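Local coordinates for protein Obg-like ATPase 1 (Schizosaccharomyces pombe, PDB 1NI3) that hydrolyses ATP and, less efficiently, GTP, with magnesium as cofactor, and negatively regulates the G2/M transition of the cell cycle, at residues L21-I25 / L87-I92; I40-G46 / A61-V65; I119-A125 / P226-N232. One frame throughout, in Å; residues are numbered along the deposited sequence.

Contact 1 of 3, residues L21-I25 / L87-I92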
loop_
_atom_site.group_PDB
_atom_site.type_symbol
_atom_site.label_atom_id
_atom_site.label_comp_id
_atom_site.label_asym_id
_atom_site.label_seq_id
_atom_site.Cartn_x
_atom_site.Cartn_y
_atom_site.Cartn_z
ATOM N N LEU A 21 2.199 8.040 -1.557
ATOM C CA LEU A 21 1.876 6.880 -2.387
ATOM C C LEU A 21 0.473 6.440 -1.953
ATOM O O LEU A 21 0.112 6.604 -0.786
ATOM C CB LEU A 21 2.880 5.759 -2.113
ATOM C CG LEU A 21 4.337 6.143 -2.345
ATOM C CD1 LEU A 21 5.314 5.023 -1.967
ATOM C CD2 LEU A 21 4.457 6.491 -3.805
ATOM N N LYS A 22 -0.325 5.901 -2.868
ATOM C CA LYS A 22 -1.680 5.472 -2.507
ATOM C C LYS A 22 -1.985 4.028 -2.940
ATOM O O LYS A 22 -1.267 3.453 -3.758
ATOM C CB LYS A 22 -2.694 6.441 -3.122
ATOM C CG LYS A 22 -2.492 6.692 -4.620
ATOM C CD LYS A 22 -3.179 7.962 -5.136
ATOM C CE LYS A 22 -2.488 9.238 -4.636
ATOM N NZ LYS A 22 -2.542 9.386 -3.149
ATOM N N THR A 23 -3.035 3.440 -2.367
ATOM C CA THR A 23 -3.433 2.074 -2.696
ATOM C C THR A 23 -4.877 2.129 -3.183
ATOM O O THR A 23 -5.659 2.966 -2.716
ATOM C CB THR A 23 -3.416 1.151 -1.465
ATOM O OG1 THR A 23 -4.483 1.509 -0.577
ATOM C CG2 THR A 23 -2.109 1.282 -0.713
ATOM N N GLY A 24 -5.230 1.246 -4.116
ATOM C CA GLY A 24 -6.587 1.212 -4.641
ATOM C C GLY A 24 -7.151 -0.181 -4.477
ATOM O O GLY A 24 -6.392 -1.149 -4.486
ATOM N N ILE A 25 -8.465 -0.290 -4.291
ATOM C CA ILE A 25 -9.101 -1.596 -4.130
ATOM C C ILE A 25 -9.524 -2.240 -5.464
ATOM O O ILE A 25 -10.394 -1.733 -6.179
ATOM C CB ILE A 25 -10.333 -1.486 -3.250
ATOM C CG1 ILE A 25 -9.924 -0.885 -1.909
ATOM C CG2 ILE A 25 -11.012 -2.856 -3.108
ATOM C CD1 ILE A 25 -11.013 -0.892 -0.847
ATOM N N LEU A 87 -2.935 6.160 5.497
ATOM C CA LEU A 87 -2.789 5.345 4.286
ATOM C C LEU A 87 -3.977 5.702 3.398
ATOM O O LEU A 87 -5.137 5.601 3.813
ATOM C CB LEU A 87 -2.855 3.832 4.566
ATOM C CG LEU A 87 -2.946 2.993 3.273
ATOM C CD1 LEU A 87 -1.648 3.121 2.498
ATOM C CD2 LEU A 87 -3.230 1.538 3.578
ATOM N N THR A 88 -3.684 6.136 2.182
ATOM C CA THR A 88 -4.727 6.496 1.236
ATOM C C THR A 88 -5.263 5.218 0.565
ATOM O O THR A 88 -4.499 4.352 0.126
ATOM C CB THR A 88 -4.173 7.473 0.185
ATOM O OG1 THR A 88 -3.685 8.641 0.858
ATOM C CG2 THR A 88 -5.255 7.882 -0.805
ATOM N N VAL A 89 -6.583 5.084 0.512
ATOM C CA VAL A 89 -7.191 3.914 -0.099
ATOM C C VAL A 89 -8.269 4.353 -1.085
ATOM O O VAL A 89 -9.238 5.008 -0.705
ATOM C CB VAL A 89 -7.796 2.996 0.989
ATOM C CG1 VAL A 89 -8.329 1.708 0.367
ATOM C CG2 VAL A 89 -6.758 2.694 2.044
ATOM N N PHE A 90 -8.090 3.987 -2.353
ATOM C CA PHE A 90 -9.045 4.357 -3.390
ATOM C C PHE A 90 -10.030 3.286 -3.809
ATOM O O PHE A 90 -9.683 2.103 -3.972
ATOM C CB PHE A 90 -8.328 4.874 -4.632
ATOM C CG PHE A 90 -8.060 6.350 -4.591
ATOM C CD1 PHE A 90 -6.764 6.834 -4.504
ATOM C CD2 PHE A 90 -9.113 7.266 -4.601
ATOM C CE1 PHE A 90 -6.519 8.202 -4.423
ATOM C CE2 PHE A 90 -8.872 8.640 -4.520
ATOM C CZ PHE A 90 -7.580 9.110 -4.432
ATOM N N ASP A 91 -11.272 3.731 -3.976
ATOM C CA ASP A 91 -12.368 2.878 -4.398
ATOM C C ASP A 91 -12.444 2.902 -5.926
ATOM O O ASP A 91 -13.301 3.549 -6.517
ATOM C CB ASP A 91 -13.671 3.377 -3.786
ATOM C CG ASP A 91 -14.868 2.624 -4.297
ATOM O OD1 ASP A 91 -14.742 1.395 -4.498
ATOM O OD2 ASP A 91 -15.935 3.252 -4.487
ATOM N N ILE A 92 -11.520 2.181 -6.550
ATOM C CA ILE A 92 -11.435 2.080 -7.998
ATOM C C ILE A 92 -12.821 1.900 -8.626
ATOM O O ILE A 92 -13.202 2.654 -9.524
ATOM C CB ILE A 92 -10.532 0.900 -8.401
ATOM C CG1 ILE A 92 -9.202 1.005 -7.652
ATOM C CG2 ILE A 92 -10.320 0.907 -9.913
ATOM C CD1 ILE A 92 -8.456 2.292 -7.920
HETATM O O HOH W 1 -1.273 6.915 1.595
#
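Thr23 holds OG1 between its own N and carbonyl carbon (chi1 70°), a torsion that swings the hydroxyl across to Thr88 and lays the methyl against Leu87, CG2 to CD1. Lys22 likewise has CG between N and carbonyl carbon (chi1 51°), and a nearly extended chi2 (-161°) sets its CD at the edge of the Phe90 ring, 3.4 Å from CE1; bends at chi3 and chi4 then turn NZ back toward Thr88 CG2. Thr88 O is gripped twice by one residue: Thr23 OG1 donates to it at 2.9 Å in the carbonyl plane, on a lone pair, while Thr23 N reaches it at 3.0 Å from above that plane. Farther along, Phe90 N donates to Thr23 O at 2.7 Å, and Ile25 N meets Phe90 O at 2.7 Å, nearly along the C=O axis. These bonds join two parallel strands, 22-27 and 81-90, of the central sheet of the P-loop G domain. Ile25 CG1 packs on Val89 CG1 at 3.8 Å. At the start of the pairing, water 1 bridges Leu21 O, to which it donates, and Thr88 N, from which it accepts. Gly24 CA lies 3.9 Å from Ile92 CD1, and a side chain at this glycine would run into that methyl. Replacing Thr23 by a valine would probably leave Thr88 O with the backbone N-H as its one donor from this strand. The chemistry is thus mainly backbone hydrogen bonding between two largely buried strands, reinforced by a hydroxyl, with the lysine's aliphatic part rather than its charge against the phenylalanine edge.

Contact 2 of 3, residues I40-G46 / A61-V65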
loop_
_atom_site.group_PDB
_atom_site.type_symbol
_atom_site.label_atom_id
_atom_site.label_comp_id
_atom_site.label_asym_id
_atom_site.label_seq_id
_atom_site.Cartn_x
_atom_site.Cartn_y
_atom_site.Cartn_z
ATOM N N ILE A 40 -14.426 0.616 5.778
ATOM C CA ILE A 40 -13.223 1.333 6.143
ATOM C C ILE A 40 -13.609 2.758 6.518
ATOM O O ILE A 40 -13.329 3.221 7.616
ATOM C CB ILE A 40 -12.238 1.370 4.968
ATOM C CG1 ILE A 40 -11.759 -0.033 4.643
ATOM C CG2 ILE A 40 -11.074 2.247 5.311
ATOM C CD1 ILE A 40 -10.863 -0.073 3.432
ATOM N N THR A 41 -14.252 3.445 5.588
ATOM C CA THR A 41 -14.690 4.821 5.780
ATOM C C THR A 41 -15.531 4.987 7.046
ATOM O O THR A 41 -15.589 6.070 7.628
ATOM C CB THR A 41 -15.549 5.270 4.603
ATOM O OG1 THR A 41 -16.731 4.457 4.537
ATOM C CG2 THR A 41 -14.779 5.104 3.297
ATOM N N LYS A 42 -16.188 3.907 7.461
ATOM C CA LYS A 42 -17.065 3.916 8.637
ATOM C C LYS A 42 -16.431 3.585 9.995
ATOM O O LYS A 42 -16.970 3.969 11.026
ATOM C CB LYS A 42 -18.241 2.964 8.382
ATOM C CG LYS A 42 -19.582 3.453 8.940
ATOM C CD LYS A 42 -20.104 4.688 8.187
ATOM C CE LYS A 42 -21.496 5.138 8.677
ATOM N NZ LYS A 42 -22.023 6.381 8.010
ATOM N N SER A 43 -15.310 2.868 9.998
ATOM C CA SER A 43 -14.651 2.493 11.244
ATOM C C SER A 43 -13.969 3.690 11.880
ATOM O O SER A 43 -14.053 4.807 11.371
ATOM C CB SER A 43 -13.593 1.441 10.983
ATOM O OG SER A 43 -12.637 1.952 10.080
ATOM N N VAL A 44 -13.279 3.444 12.990
ATOM C CA VAL A 44 -12.560 4.492 13.697
ATOM C C VAL A 44 -11.321 4.892 12.921
ATOM O O VAL A 44 -10.871 6.027 13.008
ATOM C CB VAL A 44 -12.108 4.012 15.088
ATOM C CG1 VAL A 44 -13.306 3.812 15.989
ATOM C CG2 VAL A 44 -11.328 2.708 14.957
ATOM N N LEU A 45 -10.774 3.950 12.161
ATOM C CA LEU A 45 -9.571 4.214 11.396
ATOM C C LEU A 45 -9.801 4.993 10.118
ATOM O O LEU A 45 -8.956 5.783 9.711
ATOM C CB LEU A 45 -8.861 2.906 11.060
ATOM C CG LEU A 45 -8.275 2.119 12.229
ATOM C CD1 LEU A 45 -7.808 0.771 11.713
ATOM C CD2 LEU A 45 -7.119 2.880 12.869
ATOM N N GLY A 46 -10.939 4.768 9.477
ATOM C CA GLY A 46 -11.222 5.465 8.239
ATOM C C GLY A 46 -12.308 6.513 8.359
ATOM O O GLY A 46 -12.566 7.245 7.402
ATOM N N ALA A 61 -10.441 7.381 0.697
ATOM C CA ALA A 61 -10.512 7.215 2.135
ATOM C C ALA A 61 -9.111 7.404 2.720
ATOM O O ALA A 61 -8.136 6.853 2.201
ATOM C CB ALA A 61 -11.057 5.829 2.480
ATOM N N LYS A 62 -9.018 8.228 3.764
ATOM C CA LYS A 62 -7.755 8.490 4.466
ATOM C C LYS A 62 -7.816 7.639 5.737
ATOM O O LYS A 62 -8.351 8.086 6.751
ATOM C CB LYS A 62 -7.650 9.963 4.897
ATOM C CG LYS A 62 -7.655 11.016 3.794
ATOM C CD LYS A 62 -6.408 10.926 2.938
ATOM C CE LYS A 62 -6.460 11.840 1.721
ATOM N NZ LYS A 62 -5.389 11.463 0.748
ATOM N N VAL A 63 -7.293 6.418 5.696
ATOM C CA VAL A 63 -7.355 5.556 6.879
ATOM C C VAL A 63 -6.160 5.803 7.803
ATOM O O VAL A 63 -5.011 5.853 7.356
ATOM C CB VAL A 63 -7.381 4.070 6.481
ATOM C CG1 VAL A 63 -7.784 3.201 7.670
ATOM C CG2 VAL A 63 -8.325 3.891 5.334
ATOM N N ALA A 64 -6.427 5.944 9.095
ATOM C CA ALA A 64 -5.360 6.188 10.050
ATOM C C ALA A 64 -4.507 4.951 10.222
ATOM O O ALA A 64 -5.028 3.864 10.454
ATOM C CB ALA A 64 -5.938 6.619 11.384
ATOM N N VAL A 65 -3.193 5.123 10.102
ATOM C CA VAL A 65 -2.266 4.006 10.254
ATOM C C VAL A 65 -2.080 3.714 11.734
ATOM O O VAL A 65 -1.676 4.591 12.509
ATOM C CB VAL A 65 -0.880 4.317 9.693
ATOM C CG1 VAL A 65 -0.067 3.046 9.633
ATOM C CG2 VAL A 65 -0.997 4.976 8.336
#
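Ile40, in the last turn of helix 33-42, meets Val63 at about a right angle, the branch methyl CG2 of the isoleucine lying against CG2 of the valine. With CG1 beside the backbone N (chi1 -65°), the CG2 methyl is the branch that faces Val63. One residue on, Thr41 offers its methyl to Ala61, CG2 to CB 3.9 Å, while its hydroxyl bonds back to Arg38 O within the helix. Through these two residues, on Val63 and Ala61, the helix that follows the Walker A loop of this P-loop G domain lies against strand 60-65, which runs antiparallel to strand 81-90 in the sheet. Ser43 is where the chain leaves helical geometry. Its OG donates to Ile40 O at 2.9 Å, in the carbonyl plane and on a lone pair, and its N donates to the same oxygen at 3.1 Å, so two bonds grip the carbonyl at the helix end. Leu45 then makes the polar link: Ala64 N donates to Leu45 O at 2.6 Å, nearly straight at 172°, with the donor tilted 30° from the carbonyl plane. The same residue sets CB on Val63 CG1 at 3.6 Å and CD2 near Ala64 CB at 4.2 Å, and Leu294 of helix 294-304 also touches it. Gly46 brings its CA within 4.1 Å of Val63 CA; a side chain here would run into Ile40 O.

Contact 3 of 3, residues I119-A125 / P226-N232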
loop_
_atom_site.group_PDB
_atom_site.type_symbol
_atom_site.label_atom_id
_atom_site.label_comp_id
_atom_site.label_asym_id
_atom_site.label_seq_id
_atom_site.Cartn_x
_atom_site.Cartn_y
_atom_site.Cartn_z
ATOM N N ILE A 119 -1.996 -2.447 -4.827
ATOM C CA ILE A 119 -3.304 -3.034 -5.034
ATOM C C ILE A 119 -3.822 -3.925 -3.912
ATOM O O ILE A 119 -3.101 -4.764 -3.362
ATOM C CB ILE A 119 -3.318 -3.866 -6.343
ATOM C CG1 ILE A 119 -3.424 -2.947 -7.545
ATOM C CG2 ILE A 119 -4.477 -4.844 -6.352
ATOM C CD1 ILE A 119 -3.549 -3.671 -8.819
ATOM N N TYR A 120 -5.089 -3.719 -3.581
ATOM C CA TYR A 120 -5.764 -4.507 -2.570
ATOM C C TYR A 120 -6.725 -5.384 -3.359
ATOM O O TYR A 120 -7.805 -4.935 -3.726
ATOM C CB TYR A 120 -6.558 -3.596 -1.652
ATOM C CG TYR A 120 -5.766 -3.092 -0.471
ATOM C CD1 TYR A 120 -5.159 -3.981 0.393
ATOM C CD2 TYR A 120 -5.681 -1.733 -0.180
ATOM C CE1 TYR A 120 -4.494 -3.548 1.521
ATOM C CE2 TYR A 120 -5.021 -1.276 0.951
ATOM C CZ TYR A 120 -4.430 -2.195 1.800
ATOM O OH TYR A 120 -3.789 -1.791 2.941
ATOM N N GLN A 121 -6.344 -6.629 -3.622
ATOM C CA GLN A 121 -7.179 -7.541 -4.406
ATOM C C GLN A 121 -8.123 -8.386 -3.585
ATOM O O GLN A 121 -7.710 -9.343 -2.936
ATOM C CB GLN A 121 -6.292 -8.452 -5.259
ATOM C CG GLN A 121 -7.045 -9.396 -6.186
ATOM C CD GLN A 121 -6.241 -9.713 -7.430
ATOM O OE1 GLN A 121 -6.355 -10.794 -8.013
ATOM N NE2 GLN A 121 -5.423 -8.758 -7.852
ATOM N N VAL A 122 -9.403 -8.041 -3.648
ATOM C CA VAL A 122 -10.426 -8.761 -2.905
ATOM C C VAL A 122 -10.848 -10.103 -3.524
ATOM O O VAL A 122 -11.565 -10.134 -4.526
ATOM C CB VAL A 122 -11.682 -7.919 -2.758
ATOM C CG1 VAL A 122 -12.689 -8.655 -1.914
ATOM C CG2 VAL A 122 -11.324 -6.577 -2.156
ATOM N N VAL A 123 -10.428 -11.206 -2.909
ATOM C CA VAL A 123 -10.778 -12.542 -3.395
ATOM C C VAL A 123 -12.062 -13.027 -2.715
ATOM O O VAL A 123 -12.198 -12.950 -1.492
ATOM C CB VAL A 123 -9.640 -13.561 -3.114
ATOM C CG1 VAL A 123 -10.012 -14.929 -3.661
ATOM C CG2 VAL A 123 -8.342 -13.079 -3.745
ATOM N N ARG A 124 -13.005 -13.524 -3.510
ATOM C CA ARG A 124 -14.271 -14.011 -2.965
ATOM C C ARG A 124 -14.203 -15.462 -2.519
ATOM O O ARG A 124 -13.761 -16.334 -3.267
ATOM C CB ARG A 124 -15.386 -13.839 -3.990
ATOM C CG ARG A 124 -16.708 -14.428 -3.553
ATOM C CD ARG A 124 -17.812 -13.980 -4.483
ATOM N NE ARG A 124 -19.120 -14.401 -4.007
ATOM C CZ ARG A 124 -20.266 -13.936 -4.490
ATOM N NH1 ARG A 124 -20.255 -13.032 -5.461
ATOM N NH2 ARG A 124 -21.424 -14.370 -4.003
ATOM N N ALA A 125 -14.657 -15.708 -1.295
ATOM C CA ALA A 125 -14.656 -17.046 -0.711
ATOM C C ALA A 125 -16.011 -17.277 -0.054
ATOM O O ALA A 125 -16.126 -18.003 0.933
ATOM C CB ALA A 125 -13.564 -17.165 0.327
ATOM N N PRO A 226 2.866 -3.652 -5.975
ATOM C CA PRO A 226 2.669 -4.840 -5.143
ATOM C C PRO A 226 1.177 -5.081 -4.932
ATOM O O PRO A 226 0.358 -4.163 -5.058
ATOM C CB PRO A 226 3.409 -4.496 -3.855
ATOM C CG PRO A 226 3.356 -2.999 -3.812
ATOM C CD PRO A 226 3.606 -2.614 -5.242
ATOM N N VAL A 227 0.823 -6.321 -4.622
ATOM C CA VAL A 227 -0.575 -6.671 -4.428
ATOM C C VAL A 227 -0.797 -7.359 -3.088
ATOM O O VAL A 227 0.008 -8.175 -2.647
ATOM C CB VAL A 227 -1.068 -7.599 -5.552
ATOM C CG1 VAL A 227 -2.553 -7.885 -5.382
ATOM C CG2 VAL A 227 -0.790 -6.965 -6.906
ATOM N N ILE A 228 -1.903 -7.027 -2.440
ATOM C CA ILE A 228 -2.234 -7.615 -1.154
ATOM C C ILE A 228 -3.602 -8.259 -1.285
ATOM O O ILE A 228 -4.596 -7.560 -1.506
ATOM C CB ILE A 228 -2.278 -6.540 -0.054
ATOM C CG1 ILE A 228 -0.901 -5.873 0.086
ATOM C CG2 ILE A 228 -2.733 -7.170 1.243
ATOM C CD1 ILE A 228 -0.911 -4.599 0.932
ATOM N N TYR A 229 -3.660 -9.582 -1.144
ATOM C CA TYR A 229 -4.927 -10.305 -1.275
ATOM C C TYR A 229 -5.812 -10.321 -0.040
ATOM O O TYR A 229 -5.402 -10.758 1.031
ATOM C CB TYR A 229 -4.676 -11.751 -1.695
ATOM C CG TYR A 229 -4.097 -11.871 -3.075
ATOM C CD1 TYR A 229 -2.729 -12.017 -3.264
ATOM C CD2 TYR A 229 -4.914 -11.801 -4.199
ATOM C CE1 TYR A 229 -2.181 -12.091 -4.542
ATOM C CE2 TYR A 229 -4.382 -11.871 -5.479
ATOM C CZ TYR A 229 -3.018 -12.017 -5.649
ATOM O OH TYR A 229 -2.497 -12.094 -6.922
ATOM N N LEU A 230 -7.040 -9.856 -0.208
ATOM C CA LEU A 230 -7.994 -9.856 0.884
ATOM C C LEU A 230 -9.065 -10.899 0.575
ATOM O O LEU A 230 -9.973 -10.636 -0.216
ATOM C CB LEU A 230 -8.633 -8.477 1.041
ATOM C CG LEU A 230 -7.717 -7.295 1.357
ATOM C CD1 LEU A 230 -8.570 -6.050 1.548
ATOM C CD2 LEU A 230 -6.898 -7.567 2.614
ATOM N N VAL A 231 -8.942 -12.085 1.177
ATOM C CA VAL A 231 -9.912 -13.164 0.962
ATOM C C VAL A 231 -11.157 -12.918 1.801
ATOM O O VAL A 231 -11.189 -13.271 2.970
ATOM C CB VAL A 231 -9.360 -14.545 1.363
ATOM C CG1 VAL A 231 -10.408 -15.618 1.056
ATOM C CG2 VAL A 231 -8.081 -14.849 0.624
ATOM N N ASN A 232 -12.183 -12.331 1.189
ATOM C CA ASN A 232 -13.422 -12.013 1.881
ATOM C C ASN A 232 -14.350 -13.215 2.006
ATOM O O ASN A 232 -14.807 -13.746 1.004
ATOM C CB ASN A 232 -14.153 -10.879 1.146
ATOM C CG ASN A 232 -15.428 -10.468 1.838
ATOM O OD1 ASN A 232 -15.490 -10.448 3.062
ATOM N ND2 ASN A 232 -16.447 -10.111 1.063
#
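The Tyr229 ring has Val227 CG1 over one face near the ring's rim, 4.2 Å from its plane, and Gln121 OE1 at its edge, 3.4 Å from CE2. Gln121 runs alongside the tyrosine in the same direction, its amide plane turned 72° from the ring; CG anti to the backbone N (chi1 -177°) and an extended chain carry the amide to the CE2 edge. Val123 CG2 comes obliquely to the same ring, 3.7 Å from CD2. On the side of the sheet that bears Tyr120, its ring lies beside Ile228, CE1 to CD1 3.8 Å, and its hydroxyl bonds to Ile297 O. Parallel strands 118-124 and 227-232 of the G-domain sheet are joined by seven backbone bonds in alternation, from Ile119 N to Pro226 O at 2.9 Å through to Ala125 N on Asn232 O at 3.0 Å. Ala125 CB closes that end against Val231 CG1 at 3.6 Å. Continuous backbone pairing thus satisfies buried amides of both strands, while the side chain of Asn232 bonds outside the pair, ND2 donating to Val31 O of the predicted ATP site and OD1 accepting from Val267 N.

How the contacts relate
All three contacts reach one G-domain sheet, contact 2 through strand 60-65. Contacts 1 and 2, their centres about 12 Å apart, touch: Leu87 N probably bonds to Val63 O at 2.8 Å and Val89 N to Ala61 O at 2.9 Å, contact 2 being nested in the loop that contact 1 closes. Contact 3 joins contact 1 across the other edge of strand 22-27, where strand 118-124 pairs with it, probably through Tyr120 N and Gly24 O, 3.0 Å apart. Contacts 2 and 3 do not meet; their nearest atoms are about 6 Å apart. Near the predicted ATP site, the Ile25 side chain is about 4 Å from that of Lys33, and the Val122 side chain about 4 Å from that of Val31.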